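Local coordinates for natterin-like protein (Lethenteron camtschaticum, PDB 6IUL) that acts as a cytotoxic, pore-forming immune protein, probably recognising cell-surface glycans through its jacalin-like lectin domain and making the pore with an aerolysin-family module, at residues A[33-38]-A[102-107]; A[41-46]-A[59-64]; A[65-70]-A[94-99]; A[76-81]-A[90-95]. One frame throughout, in Å; residues are numbered along the deposited sequence.

In the fold
All four contacts lie in the jacalin-like lectin domain, whose family fold is a beta-prism of three sheets. Contacts 1 and 3 join two of them, the sheet holding strands 30-37, 42-49 and 65-68 and that holding strands 75-82, 89-96 and 101-105; the centres of contacts 1 and 3 are about 14 Å apart. Contact 4 lies within the second sheet, about 11 Å from the centres of contacts 1 and 3, and shares Phe94 and Ile95 with contact 3. Contact 2 sets the loop 59-64 against strand 42-49 of the first sheet; its centre is about 7 Å from that of contact 1, and Arg43 N meets Ser36 O at 2.8 Å between them.

Contact 1: A[33-38]-A[102-107]; sequences LSVSVG and FFAKMT
Val35 meets Phe102 and Ala104 with its two methyl groups separately. Val35 CG2 comes to the edge of the Phe102 ring, near the ring plane and 3.9 Å from Phe102 CE2, while Val35 CG1 rests 3.8 Å from Ala104 CB. Placing CG1 anti to the backbone N (chi1 -179°) splits the methyls between these neighbours. Leu33 reaches the same ring from another direction: its side chain runs at about a right angle to that of Phe102, and Leu33 CD2 lies 4.2 Å from Phe102 CE2.

Strands 33-37 and 102-105 run 28° from parallel and approach to 7.0 Å. The backbones converge toward their C-terminal ends, from a CA-CA separation of 9.7 Å at Leu33-Phe102 to 5.5 Å at Val37-Met106. A phenylalanine accordingly fills the wide end and an alanine the middle. At the narrow end Val37 straddles a carbonyl oxygen, with CB and both methyls close to Lys105 O and CG2 also touching Thr107 CG2. Beyond it, Thr107 N donates to Gly38 O over 3.1 Å, nearly straight at the hydrogen (163°) but tilted from the carbonyl plane. Met106 CA makes a C-H...O contact with the same oxygen, 3.4 Å from Gly38 O.

The two strands belong to different sheets of the beta-prism, and Leu33, Val35, Phe102 and Ala104 fill part of the interior between them. Phe67 and Phe94 extend this hydrophobic surface around the Phe102 ring. The chemistry thus implies cohesion mainly by apolar burial, with directional bonding confined to the converging end, where the backbones come close enough for it.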
# COMPACT_ATOMS: atom_id res chain seq x y z
N LEU A 33 5.39 -5.32 31.28
CA LEU A 33 5.29 -6.02 32.54
C LEU A 33 6.50 -5.71 33.40
O LEU A 33 7.63 -5.62 32.91
CB LEU A 33 5.31 -7.50 32.27
CG LEU A 33 5.35 -8.45 33.42
CD1 LEU A 33 4.08 -8.28 34.21
CD2 LEU A 33 5.49 -9.93 33.01
N SER A 34 6.28 -5.56 34.70
CA SER A 34 7.35 -5.41 35.66
C SER A 34 7.08 -6.31 36.87
O SER A 34 5.98 -6.36 37.38
CB SER A 34 7.47 -3.94 36.07
OG SER A 34 8.46 -3.80 37.04
N VAL A 35 8.13 -7.00 37.34
CA VAL A 35 8.00 -8.03 38.35
C VAL A 35 9.01 -7.81 39.48
O VAL A 35 10.21 -7.56 39.26
CB VAL A 35 8.23 -9.43 37.75
CG1 VAL A 35 8.07 -10.52 38.81
CG2 VAL A 35 7.25 -9.72 36.63
N SER A 36 8.50 -7.88 40.69
CA SER A 36 9.30 -7.86 41.89
C SER A 36 9.34 -9.28 42.47
O SER A 36 8.33 -9.98 42.52
CB SER A 36 8.73 -6.89 42.94
OG SER A 36 8.90 -5.53 42.52
N VAL A 37 10.54 -9.68 42.89
CA VAL A 37 10.76 -11.01 43.45
C VAL A 37 11.33 -10.91 44.88
O VAL A 37 12.08 -10.02 45.20
CB VAL A 37 11.70 -11.83 42.58
CG1 VAL A 37 11.10 -12.00 41.19
CG2 VAL A 37 13.09 -11.21 42.47
N GLY A 38 10.88 -11.77 45.75
CA GLY A 38 11.50 -11.90 47.06
C GLY A 38 12.26 -13.24 47.16
O GLY A 38 12.51 -13.93 46.16
N PHE A 102 12.49 -13.03 28.96
CA PHE A 102 12.28 -12.38 30.23
C PHE A 102 12.13 -13.45 31.30
O PHE A 102 11.34 -14.41 31.11
CB PHE A 102 11.01 -11.50 30.21
CG PHE A 102 10.73 -10.85 31.55
CD1 PHE A 102 11.52 -9.75 32.01
CD2 PHE A 102 9.75 -11.35 32.37
CE1 PHE A 102 11.25 -9.16 33.22
CE2 PHE A 102 9.51 -10.78 33.62
CZ PHE A 102 10.23 -9.69 34.04
N PHE A 103 12.87 -13.30 32.41
CA PHE A 103 12.92 -14.34 33.43
C PHE A 103 13.02 -13.71 34.80
O PHE A 103 13.99 -13.03 35.08
CB PHE A 103 14.15 -15.24 33.20
CG PHE A 103 14.16 -16.52 34.05
CD1 PHE A 103 12.99 -17.06 34.59
CD2 PHE A 103 15.34 -17.21 34.25
CE1 PHE A 103 13.01 -18.20 35.33
CE2 PHE A 103 15.37 -18.41 34.98
CZ PHE A 103 14.21 -18.90 35.51
N ALA A 104 11.99 -13.89 35.62
CA ALA A 104 12.01 -13.35 36.95
C ALA A 104 11.64 -14.46 37.95
O ALA A 104 10.60 -15.10 37.80
CB ALA A 104 11.03 -12.19 37.03
N LYS A 105 12.50 -14.67 38.94
CA LYS A 105 12.34 -15.76 39.90
C LYS A 105 12.73 -15.38 41.34
O LYS A 105 13.57 -14.49 41.55
CB LYS A 105 13.18 -16.96 39.45
CG LYS A 105 14.66 -16.67 39.42
CD LYS A 105 15.54 -17.88 39.19
CE LYS A 105 16.96 -17.40 38.85
NZ LYS A 105 17.99 -18.37 39.27
N MET A 106 12.07 -16.01 42.31
CA MET A 106 12.60 -16.21 43.66
C MET A 106 14.10 -16.40 43.89
O MET A 106 14.67 -17.37 43.46
CB MET A 106 12.27 -17.62 44.16
CG MET A 106 10.87 -17.84 44.54
SD MET A 106 10.72 -19.53 45.14
CE MET A 106 11.57 -20.60 44.02
N THR A 107 14.70 -15.51 44.65
CA THR A 107 16.15 -15.41 44.79
C THR A 107 16.74 -16.52 45.65
O THR A 107 17.87 -16.89 45.45
CB THR A 107 16.56 -14.06 45.45
OG1 THR A 107 15.94 -13.94 46.74
CG2 THR A 107 16.12 -12.88 44.54

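Contact 2: A[41-46]-A[59-64]; sequences QVRGVQ and AMDSSA
Ala59 N donates to Arg43 O from an unusual direction, well above the carbonyl plane (42° out of it), although the bond is short at 2.8 Å and nearly straight at the hydrogen. Arg43 and Gly44 form a classic beta bulge, both facing Ser36. Gly44 lets the 59-64 loop come close: Gly44 CA sits 3.2 Å from Ala59 O in a C-H...O contact.

The Arg43 side chain bends twice, at chi2 and chi3, and carries its guanidinium over Ala59, whose CB covers one face. Asp61 OD2 approaches the edge in the guanidinium plane, making a salt bridge of 2.9 Å with Arg43 NH2 and a weak, longer bond from Arg43 NE. The carboxylate is met on its anti side and somewhat out of its plane, the two groups 59° apart. Asp61 OD1 takes Ser63 OG on the syn lone pair and Ser63 N from above the plane, which limits rotation. Met60 folds back, laying SD 3.5 Å from Gly44 C and CE against Gln46 CB.

Ser63 N bonding to Asp61 OD1 defines an Asx turn within a type I turn; the loop is tied by the salt bridge and the Ala59-Arg43 backbone bond to the bulged strand 42-49 of a beta-prism sheet.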
# COMPACT_ATOMS: atom_id res chain seq x y z
N GLN A 41 9.27 -16.09 46.77
CA GLN A 41 8.06 -15.74 46.04
C GLN A 41 8.31 -14.68 44.97
O GLN A 41 9.35 -13.99 44.98
CB GLN A 41 6.97 -15.22 47.01
CG GLN A 41 7.22 -13.83 47.53
CD GLN A 41 8.15 -13.77 48.75
OE1 GLN A 41 9.18 -14.39 48.81
NE2 GLN A 41 7.80 -12.95 49.67
N VAL A 42 7.36 -14.61 44.02
CA VAL A 42 7.13 -13.38 43.28
C VAL A 42 6.33 -12.47 44.21
O VAL A 42 5.26 -12.86 44.65
CB VAL A 42 6.35 -13.64 41.99
CG1 VAL A 42 5.88 -12.30 41.36
CG2 VAL A 42 7.20 -14.45 41.03
N ARG A 43 6.87 -11.27 44.52
CA ARG A 43 6.24 -10.35 45.44
C ARG A 43 5.13 -9.54 44.80
O ARG A 43 4.12 -9.22 45.44
CB ARG A 43 7.29 -9.39 46.00
CG ARG A 43 8.14 -9.95 47.12
CD ARG A 43 7.69 -9.13 48.37
NE ARG A 43 8.50 -7.93 48.44
CZ ARG A 43 8.45 -6.99 49.40
NH1 ARG A 43 7.55 -6.98 50.36
NH2 ARG A 43 9.36 -6.04 49.40
N GLY A 44 5.35 -9.16 43.55
CA GLY A 44 4.43 -8.24 42.93
C GLY A 44 4.62 -8.13 41.43
O GLY A 44 5.67 -8.46 40.89
N VAL A 45 3.59 -7.62 40.78
CA VAL A 45 3.59 -7.42 39.35
C VAL A 45 2.89 -6.10 39.04
O VAL A 45 1.87 -5.79 39.63
CB VAL A 45 2.85 -8.61 38.72
CG1 VAL A 45 2.32 -8.28 37.38
CG2 VAL A 45 3.75 -9.81 38.60
N GLN A 46 3.44 -5.34 38.12
CA GLN A 46 2.74 -4.23 37.53
C GLN A 46 2.60 -4.47 35.99
O GLN A 46 3.55 -4.86 35.31
CB GLN A 46 3.48 -2.96 37.84
CG GLN A 46 2.95 -1.67 37.24
CD GLN A 46 3.50 -0.42 37.90
OE1 GLN A 46 4.64 -0.03 37.71
NE2 GLN A 46 2.65 0.21 38.66
N ALA A 59 3.16 -6.64 45.91
CA ALA A 59 3.97 -5.49 46.33
C ALA A 59 5.17 -5.33 45.43
O ALA A 59 5.81 -6.31 45.06
CB ALA A 59 4.44 -5.70 47.76
N MET A 60 5.47 -4.09 45.06
CA MET A 60 6.62 -3.80 44.21
C MET A 60 7.72 -3.11 45.00
O MET A 60 7.42 -2.21 45.81
CB MET A 60 6.20 -2.91 43.02
CG MET A 60 5.18 -3.58 42.10
SD MET A 60 5.93 -4.91 41.17
CE MET A 60 6.78 -3.98 39.88
N ASP A 61 8.97 -3.48 44.74
CA ASP A 61 10.11 -2.90 45.44
C ASP A 61 11.27 -2.61 44.47
O ASP A 61 11.09 -2.70 43.28
CB ASP A 61 10.52 -3.79 46.62
CG ASP A 61 11.00 -5.19 46.20
OD1 ASP A 61 11.30 -5.41 44.99
OD2 ASP A 61 11.07 -6.07 47.10
N SER A 62 12.44 -2.27 45.00
CA SER A 62 13.60 -1.92 44.23
C SER A 62 14.17 -3.11 43.42
O SER A 62 14.95 -2.91 42.50
CB SER A 62 14.68 -1.32 45.15
OG SER A 62 15.22 -2.35 46.00
N SER A 63 13.76 -4.34 43.71
CA SER A 63 14.18 -5.46 42.88
C SER A 63 13.47 -5.55 41.54
O SER A 63 13.68 -6.53 40.83
CB SER A 63 13.94 -6.79 43.61
OG SER A 63 12.58 -7.27 43.49
N ALA A 64 12.63 -4.59 41.17
CA ALA A 64 11.72 -4.80 40.03
C ALA A 64 12.48 -4.82 38.68
O ALA A 64 13.32 -3.96 38.46
CB ALA A 64 10.64 -3.73 40.00

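Contact 3: A[65-70]-A[94-99]; sequences KEFEFE and FITSRS
Phe67 presents one ring face to the edge of Phe94, a T-shaped pair with centroids 5.2 Å apart and planes at 89°. At its own edge, in plane, Phe67 meets Phe69 CG, and Phe67 CE1 stands over the centre of the Phe69 ring. Phe69 and Phe94 lie at 19° but are displaced, with little overlap of the rings; Phe69 CZ comes 3.7 Å from Phe94 CE1. With CG set between its backbone N and carbonyl carbon (chi1 60°), Phe94 carries its CE1-CZ side to both partners. Thr96 CG2 closes the cluster, 3.6 Å from Phe67 CZ and 3.9 Å from Phe69 CE2.

The other branch of Thr96 is polar: OG1 bonds to Glu73 and accepts from Arg98 N, forming an ST turn at the end of strand 89-96. That turn brings Arg98 to Glu70. Arg98 NH1 makes a salt bridge of 2.7 Å to Glu70 OE1, bent at the hydrogen; the oxygen lies in the guanidinium plane, while the nitrogen meets the carboxylate on its anti side, tilted out of its plane. Arg98 NH2 bonds to Ser71 O.

Chemically, the contact divides into a buried aromatic cluster between two beta-prism sheets and a charged pair at the exposed margin, where solvent would probably weaken the electrostatic gain.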
# COMPACT_ATOMS: atom_id res chain seq x y z
N LYS A 65 12.15 -5.78 37.81
CA LYS A 65 12.68 -5.84 36.45
C LYS A 65 11.53 -5.82 35.49
O LYS A 65 10.47 -6.44 35.74
CB LYS A 65 13.52 -7.10 36.23
CG LYS A 65 14.84 -7.15 37.00
CD LYS A 65 15.53 -5.78 37.08
CE LYS A 65 16.86 -5.83 37.82
NZ LYS A 65 17.93 -5.64 36.80
N GLU A 66 11.72 -5.15 34.37
CA GLU A 66 10.64 -4.94 33.45
C GLU A 66 10.97 -5.41 32.04
O GLU A 66 12.13 -5.62 31.72
CB GLU A 66 10.22 -3.47 33.44
CG GLU A 66 11.29 -2.48 33.13
CD GLU A 66 10.75 -1.04 33.10
OE1 GLU A 66 10.05 -0.64 34.06
OE2 GLU A 66 11.04 -0.30 32.13
N PHE A 67 9.93 -5.56 31.22
CA PHE A 67 10.03 -5.95 29.85
C PHE A 67 8.93 -5.23 29.08
O PHE A 67 7.74 -5.29 29.46
CB PHE A 67 9.82 -7.47 29.69
CG PHE A 67 10.03 -7.96 28.27
CD1 PHE A 67 8.99 -7.91 27.35
CD2 PHE A 67 11.29 -8.40 27.84
CE1 PHE A 67 9.17 -8.35 26.03
CE2 PHE A 67 11.48 -8.83 26.54
CZ PHE A 67 10.42 -8.81 25.63
N GLU A 68 9.32 -4.56 28.01
CA GLU A 68 8.35 -3.89 27.14
C GLU A 68 8.36 -4.51 25.76
O GLU A 68 9.42 -4.67 25.16
CB GLU A 68 8.67 -2.40 27.02
CG GLU A 68 7.57 -1.68 26.24
CD GLU A 68 7.58 -0.17 26.41
OE1 GLU A 68 6.54 0.49 26.15
OE2 GLU A 68 8.62 0.36 26.78
N PHE A 69 7.17 -4.86 25.28
CA PHE A 69 7.01 -5.47 23.98
C PHE A 69 7.14 -4.44 22.87
O PHE A 69 6.61 -3.34 22.99
CB PHE A 69 5.63 -6.16 23.88
CG PHE A 69 5.58 -7.46 24.63
CD1 PHE A 69 5.36 -7.49 25.97
CD2 PHE A 69 5.78 -8.65 23.98
CE1 PHE A 69 5.33 -8.70 26.68
CE2 PHE A 69 5.74 -9.84 24.67
CZ PHE A 69 5.52 -9.86 26.04
N GLU A 70 7.82 -4.83 21.80
CA GLU A 70 7.85 -4.04 20.56
C GLU A 70 6.51 -4.26 19.82
O GLU A 70 5.83 -5.30 19.99
CB GLU A 70 9.02 -4.51 19.66
CG GLU A 70 10.42 -4.40 20.31
CD GLU A 70 11.54 -5.16 19.57
OE1 GLU A 70 11.38 -5.47 18.37
OE2 GLU A 70 12.60 -5.48 20.16
N PHE A 94 9.24 -16.03 29.93
CA PHE A 94 8.74 -16.14 28.57
C PHE A 94 9.78 -15.79 27.55
O PHE A 94 10.74 -15.13 27.85
CB PHE A 94 7.45 -15.33 28.36
CG PHE A 94 7.59 -13.84 28.61
CD1 PHE A 94 8.13 -13.03 27.63
CD2 PHE A 94 7.06 -13.26 29.74
CE1 PHE A 94 8.20 -11.63 27.79
CE2 PHE A 94 7.13 -11.87 29.93
CZ PHE A 94 7.72 -11.04 28.95
N ILE A 95 9.55 -16.29 26.34
CA ILE A 95 10.37 -15.98 25.20
C ILE A 95 9.45 -15.45 24.12
O ILE A 95 8.38 -16.04 23.87
CB ILE A 95 11.12 -17.24 24.70
CG1 ILE A 95 12.06 -17.77 25.80
CG2 ILE A 95 12.00 -16.86 23.49
CD1 ILE A 95 12.59 -19.15 25.54
N THR A 96 9.84 -14.37 23.48
CA THR A 96 9.00 -13.75 22.47
C THR A 96 9.26 -14.26 21.07
O THR A 96 10.20 -15.04 20.83
CB THR A 96 9.14 -12.24 22.44
OG1 THR A 96 10.39 -11.90 21.82
CG2 THR A 96 9.09 -11.69 23.88
N SER A 97 8.40 -13.80 20.15
CA SER A 97 8.50 -14.14 18.74
C SER A 97 9.78 -13.61 18.12
O SER A 97 10.17 -14.09 17.06
CB SER A 97 7.27 -13.58 17.97
OG SER A 97 7.17 -12.20 18.17
N ARG A 98 10.42 -12.62 18.76
CA ARG A 98 11.71 -12.10 18.31
C ARG A 98 12.84 -12.65 19.16
O ARG A 98 13.87 -12.05 19.27
CB ARG A 98 11.74 -10.60 18.39
CG ARG A 98 10.49 -9.93 17.85
CD ARG A 98 10.81 -9.01 16.74
NE ARG A 98 9.57 -8.64 16.05
CZ ARG A 98 8.97 -7.46 16.10
NH1 ARG A 98 9.47 -6.46 16.80
NH2 ARG A 98 7.88 -7.28 15.40
N SER A 99 12.62 -13.80 19.77
CA SER A 99 13.63 -14.47 20.59
C SER A 99 14.16 -13.68 21.78
O SER A 99 15.14 -14.08 22.37
CB SER A 99 14.80 -14.99 19.70
OG SER A 99 14.26 -15.77 18.63

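Contact 4: A[76-81]-A[90-95]; sequences KSLSLW and GAIKFI
Strands 77-81 and 90-95 pair antiparallel, their axes 4.7 Å apart at closest and 171° between directions, with hydrogen-bonded pairs Ser77-Ile95, Ser79-Lys93 and Trp81-Ala91. Ser79 N meets Lys93 O at 2.8 Å, and the return bond from Lys93 N to Ser79 O is about as straight. On one face Leu80 and Ile92 run alongside each other, with Leu80 CD2 3.8 Å from Ile92 CG1. Leu78 CD1 reaches Ile92 CG2 as well, and Phe140 packs against all three. With Phe94 they form the interior face of a beta hairpin in the middle of a beta-prism sheet, between strands 101-105 and 114-117.

Classic beta bulges occur at both ends. Lys76 N and Ser77 N share Ile95 O, both in its carbonyl plane; Gly90 N and Ala91 N share Trp81 O, reaching it from one face.

On the other side, CG anti to the carbonyl carbon (chi1 -75°) lays the Trp81 indole over the neighbouring strand, alongside Lys93: Trp81 CE3 packs 3.7 Å from Ala91 CB, and Lys93 CB meets the indole edge in plane. The extended Lys93 chain leads to a cation-pi contact with Phe103. Ser77 OG lies 3.6 Å from Ile95 CB, and Lys76 CE touches Ile95 CG2, while Lys76 also packs on Ile171 of the second subunit.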
# COMPACT_ATOMS: atom_id res chain seq x y z
N LYS A 76 6.01 -16.48 22.32
CA LYS A 76 6.15 -17.79 21.71
C LYS A 76 6.03 -18.93 22.73
O LYS A 76 5.54 -20.03 22.44
CB LYS A 76 7.51 -17.82 20.99
CG LYS A 76 8.04 -19.18 20.63
CD LYS A 76 9.30 -19.02 19.77
CE LYS A 76 10.47 -18.55 20.60
NZ LYS A 76 11.73 -18.70 19.85
N SER A 77 6.50 -18.68 23.93
CA SER A 77 6.43 -19.69 25.00
C SER A 77 6.42 -18.99 26.35
O SER A 77 6.95 -17.92 26.50
CB SER A 77 7.60 -20.68 24.92
OG SER A 77 8.83 -20.03 25.16
N LEU A 78 5.79 -19.62 27.32
CA LEU A 78 5.70 -19.13 28.67
C LEU A 78 5.77 -20.31 29.63
O LEU A 78 5.13 -21.31 29.41
CB LEU A 78 4.37 -18.43 28.86
CG LEU A 78 4.01 -18.06 30.32
CD1 LEU A 78 4.75 -16.82 30.72
CD2 LEU A 78 2.52 -17.81 30.47
N SER A 79 6.53 -20.16 30.70
CA SER A 79 6.55 -21.11 31.79
C SER A 79 6.34 -20.42 33.10
O SER A 79 6.82 -19.32 33.32
CB SER A 79 7.90 -21.81 31.84
OG SER A 79 8.00 -22.70 30.75
N LEU A 80 5.59 -21.06 33.98
CA LEU A 80 5.41 -20.62 35.32
C LEU A 80 5.87 -21.72 36.28
O LEU A 80 5.77 -22.93 35.97
CB LEU A 80 3.96 -20.30 35.55
CG LEU A 80 3.37 -19.21 34.65
CD1 LEU A 80 1.87 -19.12 34.88
CD2 LEU A 80 4.02 -17.87 34.91
N TRP A 81 6.39 -21.30 37.44
CA TRP A 81 6.82 -22.19 38.52
C TRP A 81 6.17 -21.77 39.83
O TRP A 81 5.99 -20.57 40.12
CB TRP A 81 8.31 -22.09 38.74
CG TRP A 81 9.19 -22.73 37.77
CD1 TRP A 81 9.84 -23.90 37.91
CD2 TRP A 81 9.62 -22.18 36.51
NE1 TRP A 81 10.64 -24.15 36.79
CE2 TRP A 81 10.53 -23.10 35.94
CE3 TRP A 81 9.31 -21.02 35.81
CZ2 TRP A 81 11.11 -22.90 34.71
CZ3 TRP A 81 9.89 -20.81 34.61
CH2 TRP A 81 10.80 -21.76 34.06
N GLY A 90 6.34 -18.77 41.97
CA GLY A 90 7.78 -18.78 42.23
C GLY A 90 8.61 -18.12 41.14
O GLY A 90 9.69 -17.60 41.38
N ALA A 91 8.13 -18.20 39.90
CA ALA A 91 8.86 -17.67 38.78
C ALA A 91 7.99 -17.54 37.54
O ALA A 91 7.04 -18.28 37.37
CB ALA A 91 10.04 -18.59 38.48
N ILE A 92 8.39 -16.62 36.67
CA ILE A 92 7.81 -16.42 35.36
C ILE A 92 8.95 -16.36 34.33
O ILE A 92 9.93 -15.65 34.50
CB ILE A 92 7.11 -15.06 35.30
CG1 ILE A 92 5.98 -14.99 36.32
CG2 ILE A 92 6.59 -14.77 33.89
CD1 ILE A 92 5.51 -13.58 36.62
N LYS A 93 8.82 -17.13 33.26
CA LYS A 93 9.69 -17.00 32.14
C LYS A 93 8.90 -16.97 30.82
O LYS A 93 8.06 -17.82 30.59
CB LYS A 93 10.65 -18.18 32.12
CG LYS A 93 11.61 -18.15 30.94
CD LYS A 93 12.65 -19.24 31.06
CE LYS A 93 13.58 -19.22 29.86
NZ LYS A 93 14.55 -20.35 29.97
N PHE A 94 9.24 -16.03 29.93
CA PHE A 94 8.74 -16.14 28.57
C PHE A 94 9.78 -15.79 27.55
O PHE A 94 10.74 -15.13 27.85
CB PHE A 94 7.45 -15.33 28.36
CG PHE A 94 7.59 -13.84 28.61
CD1 PHE A 94 8.13 -13.03 27.63
CD2 PHE A 94 7.06 -13.26 29.74
CE1 PHE A 94 8.20 -11.63 27.79
CE2 PHE A 94 7.13 -11.87 29.93
CZ PHE A 94 7.72 -11.04 28.95
N ILE A 95 9.55 -16.29 26.34
CA ILE A 95 10.37 -15.98 25.20
C ILE A 95 9.45 -15.45 24.12
O ILE A 95 8.38 -16.04 23.87
CB ILE A 95 11.12 -17.24 24.70
CG1 ILE A 95 12.06 -17.77 25.80
CG2 ILE A 95 12.00 -16.86 23.49
CD1 ILE A 95 12.59 -19.15 25.54